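Local coordinates for aminopeptidase (Aneurinibacillus sp. AM-1, PDB 5IB9), which probably acts as a zinc-dependent aminopeptidase, removing residues from the N terminus of peptides at a two-zinc site that here holds an inhibitor of the bestatin type, at residues 203-208 with 267-272; 226-231 with 271-276; 297-302 with 345-350. All coordinates share one frame; numbering follows the deposited sequence.

Contact 1. Residues 203-208 with 267-272; sequences SHNVIA and ITFGAE. With ZN (zinc ion), chain G; BES (2-(3-amino-2-hydroxy-4-phenyl-butyrylamino)-4-methyl-pentanoic acid), chain H.
Asn205 reaches across to the end of the neighbouring strand and accepts the backbone N-H of Gly270 on its side-chain oxygen, OD1 to N 3.0 Å, a fairly straight bond with the donor tilted only slightly from the amide's carbonyl plane. CG stands anti to the carbonyl carbon (chi1 -54°), which carries the amide over to the point where the partner strand gives way to loop. The same OD1 lies at the edge of the Phe269 ring, and amide and ring planes stand 84° apart. ND2 is held by Gln58 OE1 and Gly278 O, so both ends of this buried amide have partners. With an alanine here, Gly270 N would probably lose its side-chain acceptor, and Gln58 and Gly278 would be left without a common donor. The strands 203-208 and 267-269 run antiparallel in the central sheet of the M28 peptidase fold, their axes approaching to 4.8 Å. Val206 and Thr268 form a hydrogen-bonded pair, with N to O distances of 2.9 Å both ways. Their side chains lie alongside each other, Thr268 OG1 3.5 Å from Val206 CB, on the face packed against helix 35-50. On the face met by Tyr282, Ile207 and Ile267 also point the same way, Ile207 CG1 4.0 Å from Ile267 CG2. Gly270 leaves room for Ser203 OG, 3.4 Å from its CA, a hydroxyl bonded to Glu37. Pointing away from 267-272, His204 binds a zinc ion through NE2 at 2.0 Å, a site shared with Glu288 of the second subunit.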
loop_
_atom_site.group_PDB
_atom_site.type_symbol
_atom_site.label_atom_id
_atom_site.label_comp_id
_atom_site.label_asym_id
_atom_site.label_seq_id
_atom_site.Cartn_x
_atom_site.Cartn_y
_atom_site.Cartn_z
ATOM N N SER A 203 1.692 11.206 -6.318
ATOM C CA SER A 203 3.063 11.306 -6.812
ATOM C C SER A 203 3.371 10.139 -7.791
ATOM O O SER A 203 2.443 9.390 -8.201
ATOM C CB SER A 203 4.012 11.307 -5.580
ATOM O OG SER A 203 5.416 11.427 -5.889
ATOM N N HIS A 204 4.605 10.069 -8.230
ATOM C CA HIS A 204 4.974 9.086 -9.265
ATOM C C HIS A 204 6.391 8.615 -9.107
ATOM O O HIS A 204 7.254 9.348 -8.623
ATOM C CB HIS A 204 4.921 9.753 -10.632
ATOM C CG HIS A 204 3.638 10.459 -10.960
ATOM N ND1 HIS A 204 3.286 11.712 -10.475
ATOM C CD2 HIS A 204 2.571 10.014 -11.663
ATOM C CE1 HIS A 204 2.038 11.986 -10.857
ATOM N NE2 HIS A 204 1.624 11.012 -11.640
ATOM N N ASN A 205 6.651 7.384 -9.631
ATOM C CA ASN A 205 8.009 6.889 -9.892
ATOM C C ASN A 205 8.192 6.837 -11.400
ATOM O O ASN A 205 7.260 6.518 -12.119
ATOM C CB ASN A 205 8.199 5.478 -9.306
ATOM C CG ASN A 205 7.846 5.438 -7.841
ATOM O OD1 ASN A 205 8.341 6.265 -7.087
ATOM N ND2 ASN A 205 7.219 4.374 -7.415
ATOM N N VAL A 206 9.411 7.080 -11.845
ATOM C CA VAL A 206 9.748 7.033 -13.291
ATOM C C VAL A 206 10.733 5.893 -13.452
ATOM O O VAL A 206 11.767 5.841 -12.800
ATOM C CB VAL A 206 10.397 8.342 -13.777
ATOM C CG1 VAL A 206 10.654 8.113 -15.303
ATOM C CG2 VAL A 206 9.472 9.521 -13.535
ATOM N N ILE A 207 10.362 4.928 -14.327
ATOM C CA ILE A 207 11.128 3.673 -14.389
ATOM C C ILE A 207 11.589 3.418 -15.852
ATOM O O ILE A 207 10.757 3.341 -16.772
ATOM C CB ILE A 207 10.294 2.479 -13.980
ATOM C CG1 ILE A 207 9.788 2.634 -12.549
ATOM C CG2 ILE A 207 11.117 1.142 -14.099
ATOM C CD1 ILE A 207 8.300 2.538 -12.493
ATOM N N ALA A 208 12.902 3.290 -16.110
ATOM C CA ALA A 208 13.459 3.099 -17.485
ATOM C C ALA A 208 14.269 1.829 -17.425
ATOM O O ALA A 208 15.110 1.687 -16.603
ATOM C CB ALA A 208 14.413 4.329 -17.842
ATOM N N ILE A 267 15.648 4.194 -11.913
ATOM C CA ILE A 267 14.381 4.611 -11.362
ATOM C C ILE A 267 14.564 5.929 -10.581
ATOM O O ILE A 267 15.533 6.065 -9.791
ATOM C CB ILE A 267 13.769 3.526 -10.380
ATOM C CG1 ILE A 267 13.734 2.189 -11.075
ATOM C CG2 ILE A 267 12.393 4.031 -9.901
ATOM C CD1 ILE A 267 13.143 1.116 -10.141
ATOM N N THR A 268 13.614 6.858 -10.817
ATOM C CA THR A 268 13.565 7.977 -9.873
ATOM C C THR A 268 12.291 7.877 -9.094
ATOM O O THR A 268 11.202 7.699 -9.624
ATOM C CB THR A 268 13.732 9.378 -10.607
ATOM O OG1 THR A 268 12.623 9.643 -11.483
ATOM C CG2 THR A 268 15.034 9.310 -11.346
ATOM N N PHE A 269 12.429 7.945 -7.754
ATOM C CA PHE A 269 11.269 7.707 -6.874
ATOM C C PHE A 269 10.621 8.990 -6.424
ATOM O O PHE A 269 11.332 9.959 -6.154
ATOM C CB PHE A 269 11.727 6.957 -5.657
ATOM C CG PHE A 269 12.369 5.629 -5.884
ATOM C CD1 PHE A 269 11.590 4.522 -6.320
ATOM C CD2 PHE A 269 13.710 5.411 -5.684
ATOM C CE1 PHE A 269 12.173 3.265 -6.545
ATOM C CE2 PHE A 269 14.309 4.154 -5.890
ATOM C CZ PHE A 269 13.531 3.110 -6.315
ATOM N N GLY A 270 9.293 8.962 -6.293
ATOM C CA GLY A 270 8.602 10.132 -5.719
ATOM C C GLY A 270 8.438 9.969 -4.227
ATOM O O GLY A 270 8.581 8.903 -3.652
ATOM N N ALA A 271 8.132 11.109 -3.589
ATOM C CA ALA A 271 7.689 11.117 -2.160
ATOM C C ALA A 271 8.654 10.460 -1.286
ATOM O O ALA A 271 8.313 9.846 -0.302
ATOM C CB ALA A 271 6.210 10.583 -2.016
ATOM N N GLU A 272 9.957 10.525 -1.549
ATOM C CA GLU A 272 10.998 10.016 -0.662
ATOM C C GLU A 272 10.970 10.761 0.691
ATOM O O GLU A 272 11.104 10.111 1.743
ATOM C CB GLU A 272 12.396 10.034 -1.325
ATOM C CG GLU A 272 13.472 9.312 -0.500
ATOM C CD GLU A 272 14.200 10.261 0.481
ATOM O OE1 GLU A 272 13.964 11.497 0.485
ATOM O OE2 GLU A 272 14.982 9.635 1.229
HETATM ZN ZN ZN G . -0.072 11.094 -12.742
HETATM N N2 BES H . 19.089 12.202 1.730
HETATM C C1 BES H . 18.261 12.131 2.934
HETATM C C6 BES H . 18.836 11.050 3.844
HETATM C C7 BES H . 20.175 11.311 4.528
HETATM C C8 BES H . 20.543 12.579 5.042
HETATM C C12 BES H . 21.056 10.218 4.679
HETATM C C9 BES H . 21.784 12.731 5.696
HETATM C C11 BES H . 22.310 10.374 5.333
HETATM C C10 BES H . 22.664 11.638 5.831
HETATM C C2 BES H . 16.807 11.828 2.553
HETATM O O2 BES H . 16.606 12.745 1.479
HETATM C C3 BES H . 15.994 12.223 3.737
HETATM O O3 BES H . 15.963 13.411 4.040
HETATM N N1 BES H . 15.446 11.280 4.423
HETATM C C4 BES H . 14.707 11.620 5.643
HETATM C C13 BES H . 14.220 10.271 6.144
HETATM C C14 BES H . 13.247 9.557 5.199
HETATM C C15 BES H . 12.813 8.320 5.973
HETATM C C16 BES H . 12.065 10.406 4.727
HETATM C C5 BES H . 15.593 12.148 6.764
HETATM O O1 BES H . 15.053 12.774 7.722
HETATM O O4 BES H . 16.825 11.972 6.775
HETATM O O HOH W 1 -0.019 12.327 -14.246
HETATM O O HOH W 2 -1.855 11.383 -11.952
HETATM O O HOH W 3 -1.626 12.394 -11.264
HETATM O O HOH W 4 -0.716 13.075 -12.739
#

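Contact 2. Residues 226-231 with 271-276; sequences GSHHDS and AEENGL. With ZN (zinc ion), chain C; ZN (zinc ion), chain B; BES (2-(3-amino-2-hydroxy-4-phenyl-butyrylamino)-4-methyl-pentanoic acid), chain H.
The two-zinc active site of this M28-type peptidase is built here, where the end of strand 222-228 meets the loop leading to helix 277-283. His228 NE2 binds one zinc ion at 2.0 Å; Asp240 and Asp301 complete its protein ligands. Glu273 grips the second zinc ion unevenly, through OE2 at 2.1 Å and OE1 at 2.6 Å, alongside Asp240 and His371. The inhibitor's O2 bridges both metals. Glu272 lays its side chain over one face of the His228 ring: CB sits 3.7 Å from the ring centroid in a CH-pi contact, and the bend at chi2 (-91°) turns the carboxylate to lie nearly flat on the ring, the planes 15° apart. Asp230 fixes the loop with both oxygens. Glu272 N meets OD1 from above the carboxylate plane, whereas Glu273 N takes the syn lone pair of OD2 at 2.9 Å and a straighter angle. His228 ND1 also gives weak bonds to OD1 and to the Asp230 carbonyl, so this second-shell aspartate steadies the metal-binding ring as well as the loop. Beyond it, Glu272 O accepts from both Gly275 N and Leu276 N, and Glu272 OE1 ends 3.1 Å from O2 of the inhibitor.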
loop_
_atom_site.group_PDB
_atom_site.type_symbol
_atom_site.label_atom_id
_atom_site.label_comp_id
_atom_site.label_asym_id
_atom_site.label_seq_id
_atom_site.Cartn_x
_atom_site.Cartn_y
_atom_site.Cartn_z
ATOM N N GLY A 226 18.806 3.714 -8.390
ATOM C CA GLY A 226 17.698 4.621 -7.971
ATOM C C GLY A 226 18.218 5.981 -7.426
ATOM O O GLY A 226 19.373 6.126 -7.014
ATOM N N SER A 227 17.261 6.893 -7.361
ATOM C CA SER A 227 17.409 8.236 -6.736
ATOM C C SER A 227 16.011 8.687 -6.502
ATOM O O SER A 227 15.044 8.035 -6.911
ATOM C CB SER A 227 18.203 9.219 -7.652
ATOM O OG SER A 227 17.569 9.190 -8.960
ATOM N N HIS A 228 15.834 9.819 -5.822
ATOM C CA HIS A 228 14.481 10.407 -5.644
ATOM C C HIS A 228 14.400 11.809 -6.228
ATOM O O HIS A 228 15.391 12.568 -6.190
ATOM C CB HIS A 228 14.015 10.408 -4.132
ATOM C CG HIS A 228 14.808 11.316 -3.198
ATOM N ND1 HIS A 228 14.369 12.614 -2.894
ATOM C CD2 HIS A 228 15.843 11.034 -2.404
ATOM C CE1 HIS A 228 15.235 13.107 -1.973
ATOM N NE2 HIS A 228 16.133 12.185 -1.690
ATOM N N HIS A 229 13.238 12.092 -6.798
ATOM C CA HIS A 229 13.068 13.381 -7.507
ATOM C C HIS A 229 12.312 14.472 -6.793
ATOM O O HIS A 229 12.228 15.532 -7.346
ATOM C CB HIS A 229 12.482 13.145 -8.938
ATOM C CG HIS A 229 11.233 12.305 -8.966
ATOM N ND1 HIS A 229 10.039 12.504 -8.312
ATOM C CD2 HIS A 229 11.110 11.138 -9.648
ATOM C CE1 HIS A 229 9.202 11.476 -8.595
ATOM N NE2 HIS A 229 9.856 10.674 -9.439
ATOM N N ASP A 230 11.891 14.177 -5.572
ATOM C CA ASP A 230 11.254 15.238 -4.744
ATOM C C ASP A 230 12.285 15.840 -3.783
ATOM O O ASP A 230 13.357 15.260 -3.515
ATOM C CB ASP A 230 10.122 14.653 -3.918
ATOM C CG ASP A 230 10.536 13.612 -2.898
ATOM O OD1 ASP A 230 11.352 12.673 -3.194
ATOM O OD2 ASP A 230 10.062 13.719 -1.746
ATOM N N SER A 231 11.889 17.060 -3.337
ATOM C CA SER A 231 12.732 17.704 -2.291
ATOM C C SER A 231 11.828 18.229 -1.203
ATOM O O SER A 231 10.627 18.171 -1.320
ATOM C CB SER A 231 13.598 18.839 -2.881
ATOM O OG SER A 231 12.756 19.922 -3.268
ATOM N N ALA A 271 8.132 11.109 -3.589
ATOM C CA ALA A 271 7.689 11.117 -2.160
ATOM C C ALA A 271 8.654 10.460 -1.286
ATOM O O ALA A 271 8.313 9.846 -0.302
ATOM C CB ALA A 271 6.210 10.583 -2.016
ATOM N N GLU A 272 9.957 10.525 -1.549
ATOM C CA GLU A 272 10.998 10.016 -0.662
ATOM C C GLU A 272 10.970 10.761 0.691
ATOM O O GLU A 272 11.104 10.111 1.743
ATOM C CB GLU A 272 12.396 10.034 -1.325
ATOM C CG GLU A 272 13.472 9.312 -0.500
ATOM C CD GLU A 272 14.200 10.261 0.481
ATOM O OE1 GLU A 272 13.964 11.497 0.485
ATOM O OE2 GLU A 272 14.982 9.635 1.229
ATOM N N GLU A 273 10.771 12.065 0.579
ATOM C CA GLU A 273 10.952 12.889 1.813
ATOM C C GLU A 273 9.761 12.700 2.738
ATOM O O GLU A 273 9.887 13.057 3.942
ATOM C CB GLU A 273 11.067 14.317 1.376
ATOM C CG GLU A 273 12.317 14.737 0.511
ATOM C CD GLU A 273 13.662 14.674 1.262
ATOM O OE1 GLU A 273 13.665 14.189 2.439
ATOM O OE2 GLU A 273 14.714 15.085 0.585
ATOM N N ASN A 274 8.697 12.126 2.239
ATOM C CA ASN A 274 7.503 11.802 2.990
ATOM C C ASN A 274 7.531 10.474 3.699
ATOM O O ASN A 274 6.497 10.027 4.220
ATOM C CB ASN A 274 6.239 11.786 2.024
ATOM C CG ASN A 274 6.096 13.079 1.223
ATOM O OD1 ASN A 274 5.336 13.996 1.605
ATOM N ND2 ASN A 274 6.940 13.230 0.219
ATOM N N GLY A 275 8.659 9.742 3.666
ATOM C CA GLY A 275 8.755 8.453 4.244
ATOM C C GLY A 275 8.937 7.323 3.225
ATOM O O GLY A 275 8.476 6.213 3.415
ATOM N N LEU A 276 9.740 7.583 2.198
ATOM C CA LEU A 276 10.102 6.543 1.205
ATOM C C LEU A 276 8.892 6.059 0.463
ATOM O O LEU A 276 8.849 4.858 0.170
ATOM C CB LEU A 276 10.952 5.386 1.835
ATOM C CG LEU A 276 12.024 5.860 2.823
ATOM C CD1 LEU A 276 12.722 4.576 3.298
ATOM C CD2 LEU A 276 13.008 6.848 2.264
HETATM ZN ZN ZN C . 17.587 12.549 -0.325
HETATM ZN ZN ZN B . 16.158 14.713 2.075
HETATM N N2 BES H . 19.089 12.202 1.730
HETATM C C1 BES H . 18.261 12.131 2.934
HETATM C C6 BES H . 18.836 11.050 3.844
HETATM C C7 BES H . 20.175 11.311 4.528
HETATM C C8 BES H . 20.543 12.579 5.042
HETATM C C12 BES H . 21.056 10.218 4.679
HETATM C C9 BES H . 21.784 12.731 5.696
HETATM C C11 BES H . 22.310 10.374 5.333
HETATM C C10 BES H . 22.664 11.638 5.831
HETATM C C2 BES H . 16.807 11.828 2.553
HETATM O O2 BES H . 16.606 12.745 1.479
HETATM C C3 BES H . 15.994 12.223 3.737
HETATM O O3 BES H . 15.963 13.411 4.040
HETATM N N1 BES H . 15.446 11.280 4.423
HETATM C C4 BES H . 14.707 11.620 5.643
HETATM C C13 BES H . 14.220 10.271 6.144
HETATM C C14 BES H . 13.247 9.557 5.199
HETATM C C15 BES H . 12.813 8.320 5.973
HETATM C C16 BES H . 12.065 10.406 4.727
HETATM C C5 BES H . 15.593 12.148 6.764
HETATM O O1 BES H . 15.053 12.774 7.722
HETATM O O4 BES H . 16.825 11.972 6.775
#

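Contact 3. Residues 297-302 with 345-350; sequences MFQLDM and RSDHES. With ZN (zinc ion), chain C; BES (2-(3-amino-2-hydroxy-4-phenyl-butyrylamino)-4-methyl-pentanoic acid), chain H.
A serine hydroxyl is wedged between an amide and a metal-bound carboxylate: Ser346 OG donates to Asp301 OD2 at 2.7 Å while accepting from Gln299 NE2 at 3.1 Å. This hydrogen-bond chain backs the two-zinc site of the M28 peptidase fold, where strand 294-300 runs out beside the turn into helix 348-352. Asp301 chelates one zinc ion through OD1 at 2.1 Å and OD2 at 2.3 Å. The hydroxyl meets OD2 on its anti lone pair, away from the other oxygen, a second-shell bond that, with the zinc ion, would help keep the carboxylate from turning. Gln299, its CG anti to the backbone N (chi1 173°) and its chain bent at the next bond, brings NE2 to this hydroxyl and gives a weak bond to Asp347 OD2; amide and carboxylate planes stand 81° apart. Asp347 OD1 is taken by Ser279. Nearer the backbone, Gln299 CB packs on His348 CB, and Met297 SD lies against His348 CA. Arg345 receives the inhibitor: its carbonyl O accepts the N-H of the inhibitor's N1, 3.0 Å away, its guanidinium has C8 of the phenyl ring over one face, and NE and NH2 both donate to O4, NE at 2.8 Å.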
loop_
_atom_site.group_PDB
_atom_site.type_symbol
_atom_site.label_atom_id
_atom_site.label_comp_id
_atom_site.label_asym_id
_atom_site.label_seq_id
_atom_site.Cartn_x
_atom_site.Cartn_y
_atom_site.Cartn_z
ATOM N N MET A 297 20.728 -3.264 -5.578
ATOM C CA MET A 297 20.047 -1.999 -5.759
ATOM C C MET A 297 21.014 -0.942 -5.222
ATOM O O MET A 297 21.475 -0.979 -4.067
ATOM C CB MET A 297 18.672 -1.931 -5.000
ATOM C CG MET A 297 17.833 -0.626 -5.248
ATOM S SD MET A 297 18.344 0.648 -4.125
ATOM C CE MET A 297 17.400 1.980 -4.877
ATOM N N PHE A 298 21.391 -0.028 -6.129
ATOM C CA PHE A 298 22.288 1.149 -5.871
ATOM C C PHE A 298 21.439 2.365 -5.711
ATOM O O PHE A 298 20.779 2.772 -6.635
ATOM C CB PHE A 298 23.253 1.356 -7.015
ATOM C CG PHE A 298 24.229 0.227 -7.244
ATOM C CD1 PHE A 298 25.618 0.483 -7.003
ATOM C CD2 PHE A 298 23.851 -1.034 -7.720
ATOM C CE1 PHE A 298 26.539 -0.515 -7.228
ATOM C CE2 PHE A 298 24.814 -2.047 -7.937
ATOM C CZ PHE A 298 26.143 -1.790 -7.703
ATOM N N GLN A 299 21.405 2.973 -4.534
ATOM C CA GLN A 299 20.687 4.225 -4.279
ATOM C C GLN A 299 21.597 5.456 -4.253
ATOM O O GLN A 299 22.649 5.407 -3.597
ATOM C CB GLN A 299 19.934 4.123 -2.951
ATOM C CG GLN A 299 19.288 5.467 -2.536
ATOM C CD GLN A 299 18.069 5.874 -3.412
ATOM O OE1 GLN A 299 17.666 5.176 -4.294
ATOM N NE2 GLN A 299 17.423 6.979 -3.091
ATOM N N LEU A 300 21.303 6.440 -5.096
ATOM C CA LEU A 300 22.192 7.665 -5.188
ATOM C C LEU A 300 21.401 8.810 -4.568
ATOM O O LEU A 300 20.351 9.220 -5.063
ATOM C CB LEU A 300 22.378 7.939 -6.704
ATOM C CG LEU A 300 23.087 6.827 -7.522
ATOM C CD1 LEU A 300 22.817 7.083 -8.941
ATOM C CD2 LEU A 300 24.608 7.196 -7.343
ATOM N N ASP A 301 21.911 9.275 -3.422
ATOM C CA ASP A 301 21.206 10.423 -2.709
ATOM C C ASP A 301 22.315 11.282 -2.103
ATOM O O ASP A 301 23.048 10.792 -1.230
ATOM C CB ASP A 301 20.360 9.803 -1.644
ATOM C CG ASP A 301 19.241 10.754 -1.079
ATOM O OD1 ASP A 301 19.286 11.946 -1.411
ATOM O OD2 ASP A 301 18.248 10.340 -0.443
ATOM N N MET A 302 22.340 12.530 -2.535
ATOM C CA MET A 302 23.334 13.525 -2.158
ATOM C C MET A 302 24.737 13.162 -2.580
ATOM O O MET A 302 25.526 12.764 -1.779
ATOM C CB MET A 302 23.204 13.811 -0.667
ATOM C CG MET A 302 21.938 14.442 -0.427
ATOM S SD MET A 302 21.444 14.713 1.314
ATOM C CE MET A 302 22.818 15.655 1.930
ATOM N N ARG A 345 17.315 5.870 5.915
ATOM C CA ARG A 345 16.883 7.237 5.611
ATOM C C ARG A 345 16.839 7.538 4.113
ATOM O O ARG A 345 16.919 8.733 3.709
ATOM C CB ARG A 345 17.752 8.350 6.290
ATOM C CG ARG A 345 17.855 8.225 7.823
ATOM C CD ARG A 345 19.012 9.159 8.399
ATOM N NE ARG A 345 18.771 10.577 8.129
ATOM C CZ ARG A 345 19.580 11.568 8.490
ATOM N NH1 ARG A 345 20.683 11.311 9.191
ATOM N NH2 ARG A 345 19.276 12.822 8.173
ATOM N N SER A 346 16.845 6.477 3.269
ATOM C CA SER A 346 16.714 6.740 1.766
ATOM C C SER A 346 16.134 5.453 1.186
ATOM O O SER A 346 15.858 4.510 1.884
ATOM C CB SER A 346 18.045 7.161 1.139
ATOM O OG SER A 346 17.807 7.741 -0.137
ATOM N N ASP A 347 15.902 5.487 -0.111
ATOM C CA ASP A 347 15.117 4.432 -0.796
ATOM C C ASP A 347 15.763 3.044 -0.799
ATOM O O ASP A 347 15.005 2.078 -0.983
ATOM C CB ASP A 347 14.822 4.868 -2.243
ATOM C CG ASP A 347 13.982 6.157 -2.283
ATOM O OD1 ASP A 347 12.867 6.151 -1.720
ATOM O OD2 ASP A 347 14.524 7.164 -2.836
ATOM N N HIS A 348 17.046 2.927 -0.450
ATOM C CA HIS A 348 17.628 1.572 -0.326
ATOM C C HIS A 348 16.916 0.778 0.756
ATOM O O HIS A 348 16.871 -0.452 0.665
ATOM C CB HIS A 348 19.125 1.606 -0.098
ATOM C CG HIS A 348 19.517 2.368 1.134
ATOM N ND1 HIS A 348 19.128 3.682 1.392
ATOM C CD2 HIS A 348 20.320 1.973 2.143
ATOM C CE1 HIS A 348 19.657 4.033 2.582
ATOM N NE2 HIS A 348 20.406 3.018 3.029
ATOM N N GLU A 349 16.345 1.442 1.763
ATOM C CA GLU A 349 15.597 0.727 2.833
ATOM C C GLU A 349 14.415 -0.044 2.296
ATOM O O GLU A 349 14.018 -1.051 2.887
ATOM C CB GLU A 349 15.111 1.762 3.805
ATOM C CG GLU A 349 14.643 1.152 5.166
ATOM C CD GLU A 349 14.502 2.277 6.202
ATOM O OE1 GLU A 349 15.445 3.086 6.460
ATOM O OE2 GLU A 349 13.430 2.376 6.740
ATOM N N SER A 350 13.850 0.400 1.179
ATOM C CA SER A 350 12.702 -0.333 0.601
ATOM C C SER A 350 13.023 -1.643 -0.050
ATOM O O SER A 350 12.170 -2.532 -0.137
ATOM C CB SER A 350 12.008 0.644 -0.367
ATOM O OG SER A 350 11.598 1.835 0.357
HETATM ZN ZN ZN C . 17.587 12.549 -0.325
HETATM N N2 BES H . 19.089 12.202 1.730
HETATM C C1 BES H . 18.261 12.131 2.934
HETATM C C6 BES H . 18.836 11.050 3.844
HETATM C C7 BES H . 20.175 11.311 4.528
HETATM C C8 BES H . 20.543 12.579 5.042
HETATM C C12 BES H . 21.056 10.218 4.679
HETATM C C9 BES H . 21.784 12.731 5.696
HETATM C C11 BES H . 22.310 10.374 5.333
HETATM C C10 BES H . 22.664 11.638 5.831
HETATM C C2 BES H . 16.807 11.828 2.553
HETATM O O2 BES H . 16.606 12.745 1.479
HETATM C C3 BES H . 15.994 12.223 3.737
HETATM O O3 BES H . 15.963 13.411 4.040
HETATM N N1 BES H . 15.446 11.280 4.423
HETATM C C4 BES H . 14.707 11.620 5.643
HETATM C C13 BES H . 14.220 10.271 6.144
HETATM C C14 BES H . 13.247 9.557 5.199
HETATM C C15 BES H . 12.813 8.320 5.973
HETATM C C16 BES H . 12.065 10.406 4.727
HETATM C C5 BES H . 15.593 12.148 6.764
HETATM O O1 BES H . 15.053 12.774 7.722
HETATM O O4 BES H . 16.825 11.972 6.775
#

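How the contacts relate
From the N terminus, strand 187-210 supplies 203-208, strand 222-228 follows, and strand 263-269 then returns to close contact 1. Contact 2 opens inside that loop, at 226-231, and closes at 271-276, so the two loops overlap and share Ala271 and Glu272. Contact 3 comes afterwards in series, opening on strand 294-300 and closing at 345-350, the turn that leads into helix 348-352. Strand 222-228 lies between strands 263-269 and 294-300: Phe269 pairs with Ser227 and His229 on one flank, and Gly226 with Phe298 and Leu300 on the other. Glu272 also touches Ser346 and Asp347, bringing the loops at the strand ends together around the zinc ions and inhibitor.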